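Local coordinates for DnaJ homolog subfamily C member 3 (Mus musculus, PDB 3IEG), which acts as a co-chaperone in the endoplasmic reticulum stress response, binding misfolded proteins through its TPR repeats, stimulating HSC70 ATPase activity and restraining the kinase GCN2, at residues A[69-74]-A[104-109]; A[89-94]-A[115-120]. All coordinates share one frame; numbering follows the deposited sequence.

Contact 1 (A[69-74]-A[104-109]); sequences DFTAAR and EQEEKE
E106 sets CG opposite its own carbonyl carbon and beside its backbone N (chi1 -77°), and with chi2 at 161° the rest of the chain runs out straight toward T71 and A72, the first two residues of helix 71-84. The nearest CA atoms, of A72 and E106, are 7.3 Å apart, and the glutamate side chain makes the contact. Its two carboxylate oxygens then do different work. OE1 accepts a weak hydrogen bond from the T71 hydroxyl, OG1 to OE1 being 3.1 Å, whereas E106 OE2 rests against the methyl carbon CB of A72 at 3.3 Å, with CA of A72 also close by. The polar branch of T71 thus meets E106 obliquely while A72 offers only carbon. The stronger partner of OE1 is the backbone N of S103, just ahead of helix 104-132, a link consistent with the side-chain half of a capping box. Within the same helix start, Q105, the neighbour of E106, bonds through NE2 to OE2 of E109, one turn on, at 2.9 Å, with an N-H...O angle of 151°. The amide meets OE2 from the anti side of the carboxylate, close to both planes. E109 OE1 in turn takes a bond from H79 NE2, a second polar tie between helix 104-132 and helix 71-84. A72, with A73, also packs on Y41 of helix 37-50. The contact illustrates how one carboxylate can serve two helix starts in a TPR superhelix: OE1 is gripped by S103 and more loosely by T71, and E106 ends beside T71 and A72, just after the N-cap F70, where the partial positive charge of the helix start would probably favour its negative charge.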
ATOM      1  N   ASP A  69     -16.063  29.735  25.483  1.00 47.91           N
ATOM      2  CA  ASP A  69     -15.136  29.711  26.608  1.00 46.28           C
ATOM      3  C   ASP A  69     -14.921  28.309  27.200  1.00 44.83           C
ATOM      4  O   ASP A  69     -14.144  28.159  28.143  1.00 44.76           O
ATOM      5  CB  ASP A  69     -15.513  30.748  27.691  1.00 46.53           C
ATOM      6  CG  ASP A  69     -16.938  30.577  28.235  1.00 47.14           C
ATOM      7  OD1 ASP A  69     -17.660  29.648  27.807  1.00 48.23           O
ATOM      8  OD2 ASP A  69     -17.344  31.386  29.100  1.00 47.55           O
ATOM      9  N   PHE A  70     -15.586  27.288  26.647  1.00 42.99           N
ATOM     10  CA  PHE A  70     -15.503  25.934  27.215  1.00 41.04           C
ATOM     11  C   PHE A  70     -14.165  25.320  26.935  1.00 39.32           C
ATOM     12  O   PHE A  70     -14.001  24.542  26.000  1.00 38.79           O
ATOM     13  CB  PHE A  70     -16.617  25.012  26.733  1.00 41.54           C
ATOM     14  CG  PHE A  70     -16.752  23.756  27.552  1.00 42.23           C
ATOM     15  CD1 PHE A  70     -17.721  23.654  28.526  1.00 43.21           C
ATOM     16  CD2 PHE A  70     -15.898  22.677  27.356  1.00 43.75           C
ATOM     17  CE1 PHE A  70     -17.846  22.494  29.286  1.00 43.82           C
ATOM     18  CE2 PHE A  70     -16.014  21.521  28.110  1.00 43.65           C
ATOM     19  CZ  PHE A  70     -16.990  21.429  29.076  1.00 43.12           C
ATOM     20  N   THR A  71     -13.207  25.672  27.774  1.00 37.55           N
ATOM     21  CA  THR A  71     -11.825  25.380  27.484  1.00 36.11           C
ATOM     22  C   THR A  71     -11.483  23.891  27.257  1.00 35.12           C
ATOM     23  O   THR A  71     -10.729  23.567  26.349  1.00 35.42           O
ATOM     24  CB  THR A  71     -10.859  26.156  28.420  1.00 35.79           C
ATOM     25  OG1 THR A  71      -9.802  25.298  28.874  1.00 36.61           O
ATOM     26  CG2 THR A  71     -11.599  26.763  29.597  1.00 35.76           C
ATOM     27  N   ALA A  72     -12.070  22.998  28.047  1.00 34.22           N
ATOM     28  CA  ALA A  72     -11.777  21.554  27.957  1.00 33.13           C
ATOM     29  C   ALA A  72     -12.054  20.942  26.580  1.00 32.30           C
ATOM     30  O   ALA A  72     -11.285  20.125  26.102  1.00 32.31           O
ATOM     31  CB  ALA A  72     -12.517  20.784  29.041  1.00 32.84           C
ATOM     32  N   ALA A  73     -13.147  21.352  25.949  1.00 31.62           N
ATOM     33  CA  ALA A  73     -13.520  20.833  24.645  1.00 31.02           C
ATOM     34  C   ALA A  73     -12.590  21.330  23.555  1.00 30.52           C
ATOM     35  O   ALA A  73     -12.277  20.589  22.618  1.00 30.58           O
ATOM     36  CB  ALA A  73     -14.950  21.197  24.321  1.00 31.26           C
ATOM     37  N   ARG A  74     -12.155  22.582  23.672  1.00 29.89           N
ATOM     38  CA  ARG A  74     -11.239  23.158  22.706  1.00 29.45           C
ATOM     39  C   ARG A  74      -9.862  22.518  22.835  1.00 28.79           C
ATOM     40  O   ARG A  74      -9.211  22.235  21.832  1.00 28.16           O
ATOM     41  CB  ARG A  74     -11.168  24.678  22.842  1.00 29.41           C
ATOM     42  CG  ARG A  74     -10.266  25.325  21.807  1.00 30.35           C
ATOM     43  CD  ARG A  74     -10.249  26.837  21.867  1.00 30.70           C
ATOM     44  NE  ARG A  74     -11.205  27.414  20.926  1.00 34.24           N
ATOM     45  CZ  ARG A  74     -12.179  28.225  21.297  1.00 35.11           C
ATOM     46  NH1 ARG A  74     -12.297  28.552  22.569  1.00 37.03           N
ATOM     47  NH2 ARG A  74     -13.026  28.712  20.416  1.00 36.74           N
ATOM     48  N   GLU A 104      -4.894  24.770  35.590  1.00 42.32           N
ATOM     49  CA  GLU A 104      -3.460  24.533  35.574  1.00 43.01           C
ATOM     50  C   GLU A 104      -3.065  23.417  34.595  1.00 43.01           C
ATOM     51  O   GLU A 104      -2.160  23.590  33.784  1.00 42.99           O
ATOM     52  CB  GLU A 104      -2.971  24.222  36.983  1.00 43.10           C
ATOM     53  CG  GLU A 104      -1.521  23.827  37.038  1.00 44.89           C
ATOM     54  CD  GLU A 104      -1.000  23.722  38.442  1.00 48.36           C
ATOM     55  OE1 GLU A 104      -1.806  23.457  39.369  1.00 49.94           O
ATOM     56  OE2 GLU A 104       0.225  23.906  38.615  1.00 49.84           O
ATOM     57  N   GLN A 105      -3.760  22.285  34.677  1.00 43.37           N
ATOM     58  CA  GLN A 105      -3.483  21.116  33.833  1.00 43.70           C
ATOM     59  C   GLN A 105      -3.665  21.418  32.344  1.00 43.36           C
ATOM     60  O   GLN A 105      -2.813  21.079  31.527  1.00 43.04           O
ATOM     61  CB  GLN A 105      -4.373  19.937  34.253  1.00 44.09           C
ATOM     62  CG  GLN A 105      -4.252  18.681  33.388  1.00 45.87           C
ATOM     63  CD  GLN A 105      -2.817  18.184  33.271  1.00 47.67           C
ATOM     64  OE1 GLN A 105      -1.997  18.371  34.184  1.00 48.95           O
ATOM     65  NE2 GLN A 105      -2.503  17.556  32.139  1.00 47.75           N
ATOM     66  N   GLU A 106      -4.783  22.058  32.014  1.00 43.08           N
ATOM     67  CA  GLU A 106      -5.053  22.532  30.668  1.00 42.89           C
ATOM     68  C   GLU A 106      -3.999  23.519  30.155  1.00 42.98           C
ATOM     69  O   GLU A 106      -3.594  23.445  28.996  1.00 42.84           O
ATOM     70  CB  GLU A 106      -6.450  23.143  30.598  1.00 42.66           C
ATOM     71  CG  GLU A 106      -7.525  22.098  30.549  1.00 42.50           C
ATOM     72  CD  GLU A 106      -8.887  22.604  30.940  1.00 42.60           C
ATOM     73  OE1 GLU A 106      -9.017  23.733  31.453  1.00 42.95           O
ATOM     74  OE2 GLU A 106      -9.844  21.847  30.730  1.00 42.97           O
ATOM     75  N   GLU A 107      -3.548  24.426  31.016  1.00 43.32           N
ATOM     76  CA  GLU A 107      -2.493  25.368  30.643  1.00 43.84           C
ATOM     77  C   GLU A 107      -1.187  24.652  30.248  1.00 44.13           C
ATOM     78  O   GLU A 107      -0.617  24.970  29.211  1.00 43.97           O
ATOM     79  CB  GLU A 107      -2.254  26.420  31.743  1.00 43.67           C
ATOM     80  CG  GLU A 107      -1.232  27.516  31.371  1.00 43.69           C
ATOM     81  CD  GLU A 107      -0.974  28.525  32.482  1.00 44.09           C
ATOM     82  OE1 GLU A 107      -1.612  28.441  33.559  1.00 45.70           O
ATOM     83  OE2 GLU A 107      -0.128  29.421  32.276  1.00 44.98           O
ATOM     84  N   LYS A 108      -0.736  23.688  31.055  1.00 44.86           N
ATOM     85  CA  LYS A 108       0.504  22.948  30.762  1.00 45.43           C
ATOM     86  C   LYS A 108       0.400  22.114  29.484  1.00 45.13           C
ATOM     87  O   LYS A 108       1.337  22.091  28.684  1.00 45.32           O
ATOM     88  CB  LYS A 108       0.955  22.059  31.945  1.00 45.52           C
ATOM     89  CG  LYS A 108       2.328  21.360  31.698  1.00 46.14           C
ATOM     90  CD  LYS A 108       2.839  20.491  32.868  1.00 47.06           C
ATOM     91  CE  LYS A 108       3.738  21.295  33.838  1.00 50.20           C
ATOM     92  NZ  LYS A 108       2.950  22.084  34.851  1.00 50.86           N
ATOM     93  N   GLU A 109      -0.738  21.439  29.307  1.00 44.94           N
ATOM     94  CA  GLU A 109      -1.021  20.625  28.110  1.00 44.75           C
ATOM     95  C   GLU A 109      -0.985  21.478  26.825  1.00 44.03           C
ATOM     96  O   GLU A 109      -0.368  21.081  25.837  1.00 44.10           O
ATOM     97  CB  GLU A 109      -2.368  19.894  28.261  1.00 44.62           C
ATOM     98  CG  GLU A 109      -2.378  18.450  27.766  1.00 45.31           C
ATOM     99  CD  GLU A 109      -3.568  17.616  28.299  1.00 45.84           C
ATOM    100  OE1 GLU A 109      -4.295  17.024  27.466  1.00 46.56           O
ATOM    101  OE2 GLU A 109      -3.772  17.533  29.540  1.00 46.76           O
TER

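Contact 2 (A[89-94]-A[115-120]); sequences EAEDDF and VKADEM
E91 and A117 mark the nearest passage of two continuous helical segments, their CA atoms 6.6 Å apart, close enough for an alanine to be met by the stem of a longer side chain. E91 leaves helix 87-98 with CG beside its own backbone N (chi1 -71°) and an extended chain beyond it (chi2 -177°), which lays the aliphatic portion over the methyl of A117: E91 CG lies 3.6 Å from A117 CB, and E91 CD is just beyond at 4.1 Å. The carboxylate therefore passes A117 and ends beside D118. There E91 OE2 is 3.7 Å from the backbone N of D118 without bonding to it, and 4.0 Å from D118 OD1. L114 and Q121, also on helix 104-132, extend the surface on which E91 lies, while F94, one turn along helix 87-98, packs on Q113 and L114. The contact thus joins the second helix of the third TPR to the long helix 104-132, another face of which meets helix 136-149 through K116 and the selenomethionine M120. Attraction here is carried by carbon, with A117 buried beneath the glutamate stem. The two acidic ends are a mild electrostatic cost, probably softened by solvent around the exposed D118, and their proximity could raise the proton affinity of either carboxylate slightly.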
ATOM      1  N   GLU A  89      -4.675  25.426  12.490  1.00 34.56           N
ATOM      2  CA  GLU A  89      -5.889  25.329  13.288  1.00 34.68           C
ATOM      3  C   GLU A  89      -5.630  24.764  14.679  1.00 34.35           C
ATOM      4  O   GLU A  89      -6.333  25.101  15.629  1.00 34.28           O
ATOM      5  CB  GLU A  89      -6.920  24.462  12.584  1.00 35.01           C
ATOM      6  CG  GLU A  89      -7.452  25.061  11.325  1.00 36.28           C
ATOM      7  CD  GLU A  89      -7.763  24.003  10.318  1.00 40.30           C
ATOM      8  OE1 GLU A  89      -6.947  23.841   9.379  1.00 41.69           O
ATOM      9  OE2 GLU A  89      -8.800  23.313  10.479  1.00 41.71           O
ATOM     10  N   ALA A  90      -4.632  23.899  14.794  1.00 34.01           N
ATOM     11  CA  ALA A  90      -4.246  23.368  16.088  1.00 34.11           C
ATOM     12  C   ALA A  90      -3.724  24.490  16.985  1.00 34.16           C
ATOM     13  O   ALA A  90      -4.238  24.705  18.090  1.00 34.35           O
ATOM     14  CB  ALA A  90      -3.204  22.272  15.931  1.00 34.05           C
ATOM     15  N   GLU A  91      -2.711  25.202  16.494  1.00 33.85           N
ATOM     16  CA  GLU A  91      -2.108  26.307  17.210  1.00 33.65           C
ATOM     17  C   GLU A  91      -3.174  27.329  17.604  1.00 33.92           C
ATOM     18  O   GLU A  91      -3.201  27.805  18.744  1.00 33.98           O
ATOM     19  CB  GLU A  91      -1.021  26.951  16.354  1.00 33.53           C
ATOM     20  CG  GLU A  91       0.205  26.086  16.198  1.00 33.50           C
ATOM     21  CD  GLU A  91       1.301  26.752  15.411  1.00 35.42           C
ATOM     22  OE1 GLU A  91       0.990  27.364  14.365  1.00 37.41           O
ATOM     23  OE2 GLU A  91       2.481  26.659  15.821  1.00 36.14           O
ATOM     24  N   ASP A  92      -4.067  27.635  16.670  1.00 33.88           N
ATOM     25  CA  ASP A  92      -5.148  28.548  16.939  1.00 34.19           C
ATOM     26  C   ASP A  92      -5.963  28.082  18.151  1.00 34.33           C
ATOM     27  O   ASP A  92      -6.237  28.877  19.052  1.00 34.87           O
ATOM     28  CB  ASP A  92      -6.029  28.693  15.711  1.00 34.38           C
ATOM     29  CG  ASP A  92      -7.007  29.835  15.838  1.00 36.38           C
ATOM     30  OD1 ASP A  92      -6.619  30.980  15.527  1.00 40.29           O
ATOM     31  OD2 ASP A  92      -8.161  29.598  16.253  1.00 38.78           O
ATOM     32  N   ASP A  93      -6.328  26.800  18.184  1.00 34.13           N
ATOM     33  CA  ASP A  93      -7.077  26.231  19.308  1.00 34.00           C
ATOM     34  C   ASP A  93      -6.304  26.246  20.624  1.00 33.81           C
ATOM     35  O   ASP A  93      -6.829  26.709  21.636  1.00 33.97           O
ATOM     36  CB  ASP A  93      -7.589  24.823  18.997  1.00 33.76           C
ATOM     37  CG  ASP A  93      -9.021  24.820  18.511  1.00 34.05           C
ATOM     38  OD1 ASP A  93      -9.631  25.900  18.449  1.00 35.93           O
ATOM     39  OD2 ASP A  93      -9.556  23.741  18.195  1.00 35.34           O
ATOM     40  N   PHE A  94      -5.066  25.764  20.608  1.00 33.42           N
ATOM     41  CA  PHE A  94      -4.230  25.796  21.796  1.00 33.27           C
ATOM     42  C   PHE A  94      -4.026  27.218  22.298  1.00 33.97           C
ATOM     43  O   PHE A  94      -4.129  27.474  23.492  1.00 34.03           O
ATOM     44  CB  PHE A  94      -2.872  25.168  21.526  1.00 32.75           C
ATOM     45  CG  PHE A  94      -2.920  23.707  21.191  1.00 32.57           C
ATOM     46  CD1 PHE A  94      -3.496  22.790  22.071  1.00 30.88           C
ATOM     47  CD2 PHE A  94      -2.349  23.238  20.008  1.00 31.19           C
ATOM     48  CE1 PHE A  94      -3.536  21.448  21.759  1.00 30.19           C
ATOM     49  CE2 PHE A  94      -2.367  21.884  19.698  1.00 30.81           C
ATOM     50  CZ  PHE A  94      -2.956  20.989  20.573  1.00 30.58           C
ATOM     51  N   VAL A 115       4.546  24.050  21.708  1.00 36.66           N
ATOM     52  CA  VAL A 115       5.963  23.833  21.421  1.00 36.58           C
ATOM     53  C   VAL A 115       6.053  22.823  20.290  1.00 36.76           C
ATOM     54  O   VAL A 115       6.744  23.061  19.298  1.00 37.01           O
ATOM     55  CB  VAL A 115       6.767  23.353  22.650  1.00 36.75           C
ATOM     56  CG1 VAL A 115       8.183  22.907  22.243  1.00 36.39           C
ATOM     57  CG2 VAL A 115       6.833  24.450  23.714  1.00 36.45           C
ATOM     58  N   LYS A 116       5.304  21.730  20.425  1.00 36.49           N
ATOM     59  CA  LYS A 116       5.352  20.645  19.466  1.00 36.86           C
ATOM     60  C   LYS A 116       4.774  20.983  18.090  1.00 36.67           C
ATOM     61  O   LYS A 116       5.305  20.528  17.081  1.00 36.50           O
ATOM     62  CB  LYS A 116       4.669  19.404  20.025  1.00 37.17           C
ATOM     63  CG  LYS A 116       5.218  18.123  19.438  1.00 38.34           C
ATOM     64  CD  LYS A 116       4.370  16.946  19.847  1.00 42.83           C
ATOM     65  CE  LYS A 116       4.551  16.584  21.330  1.00 44.17           C
ATOM     66  NZ  LYS A 116       4.044  15.204  21.595  1.00 44.17           N
ATOM     67  N   ALA A 117       3.689  21.756  18.055  1.00 36.46           N
ATOM     68  CA  ALA A 117       3.076  22.193  16.798  1.00 36.37           C
ATOM     69  C   ALA A 117       4.070  23.014  15.992  1.00 36.72           C
ATOM     70  O   ALA A 117       4.233  22.829  14.786  1.00 36.33           O
ATOM     71  CB  ALA A 117       1.827  23.006  17.072  1.00 35.81           C
ATOM     72  N   ASP A 118       4.743  23.911  16.691  1.00 37.49           N
ATOM     73  CA  ASP A 118       5.726  24.777  16.105  1.00 38.27           C
ATOM     74  C   ASP A 118       6.942  24.013  15.561  1.00 38.59           C
ATOM     75  O   ASP A 118       7.513  24.413  14.544  1.00 38.86           O
ATOM     76  CB  ASP A 118       6.147  25.819  17.127  1.00 38.73           C
ATOM     77  CG  ASP A 118       6.913  26.932  16.503  1.00 40.37           C
ATOM     78  OD1 ASP A 118       6.264  27.808  15.900  1.00 42.79           O
ATOM     79  OD2 ASP A 118       8.161  26.912  16.584  1.00 41.77           O
ATOM     80  N   GLU A 119       7.345  22.935  16.232  1.00 38.82           N
ATOM     81  CA  GLU A 119       8.307  22.001  15.666  1.00 39.75           C
ATOM     82  C   GLU A 119       7.807  21.434  14.326  1.00 40.15           C
ATOM     83  O   GLU A 119       8.518  21.472  13.324  1.00 40.01           O
ATOM     84  CB  GLU A 119       8.505  20.831  16.597  1.00 39.86           C
ATOM     85  CG  GLU A 119       9.616  20.943  17.566  1.00 42.13           C
ATOM     86  CD  GLU A 119       9.686  19.705  18.451  1.00 46.11           C
ATOM     87  OE1 GLU A 119       9.553  19.853  19.694  1.00 47.34           O
ATOM     88  OE2 GLU A 119       9.848  18.582  17.898  1.00 45.86           O
HETATM   89  N   MSE A 120       6.584  20.905  14.334  1.00 40.42           N
HETATM   90  CA  MSE A 120       5.949  20.333  13.143  1.00 41.24           C
HETATM   91  C   MSE A 120       5.835  21.349  12.023  1.00 40.95           C
HETATM   92  O   MSE A 120       6.033  21.018  10.852  1.00 41.03           O
HETATM   93  CB  MSE A 120       4.553  19.783  13.472  1.00 41.35           C
HETATM   94  CG  MSE A 120       4.550  18.781  14.592  1.00 44.33           C
HETATM   95 SE   MSE A 120       5.760  17.300  14.222  1.00 53.30          SE
HETATM   96  CE  MSE A 120       4.494  16.326  13.169  1.00 53.34           C
TER

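Overall arrangement
In this TPR fragment, which lacks the J domain, both contacts bring the long helix 104-132 against the two preceding helices of the third TPR: contact 1 at its beginning, on helix 71-84, contact 2 near its middle, on helix 87-98. Their centres lie 14 Å apart, and the gap is bridged by a weak, long ion pair from R74 to D93, whose other oxygen forms a salt bridge with R77. Contact 1 is a surface contact near the helix ends, where polar groups dominate; contact 2 is partly buried and relies on aliphatic packing. A glutamate reaches across in each, but it finds a hydroxyl donor in the first and a like charge in the second.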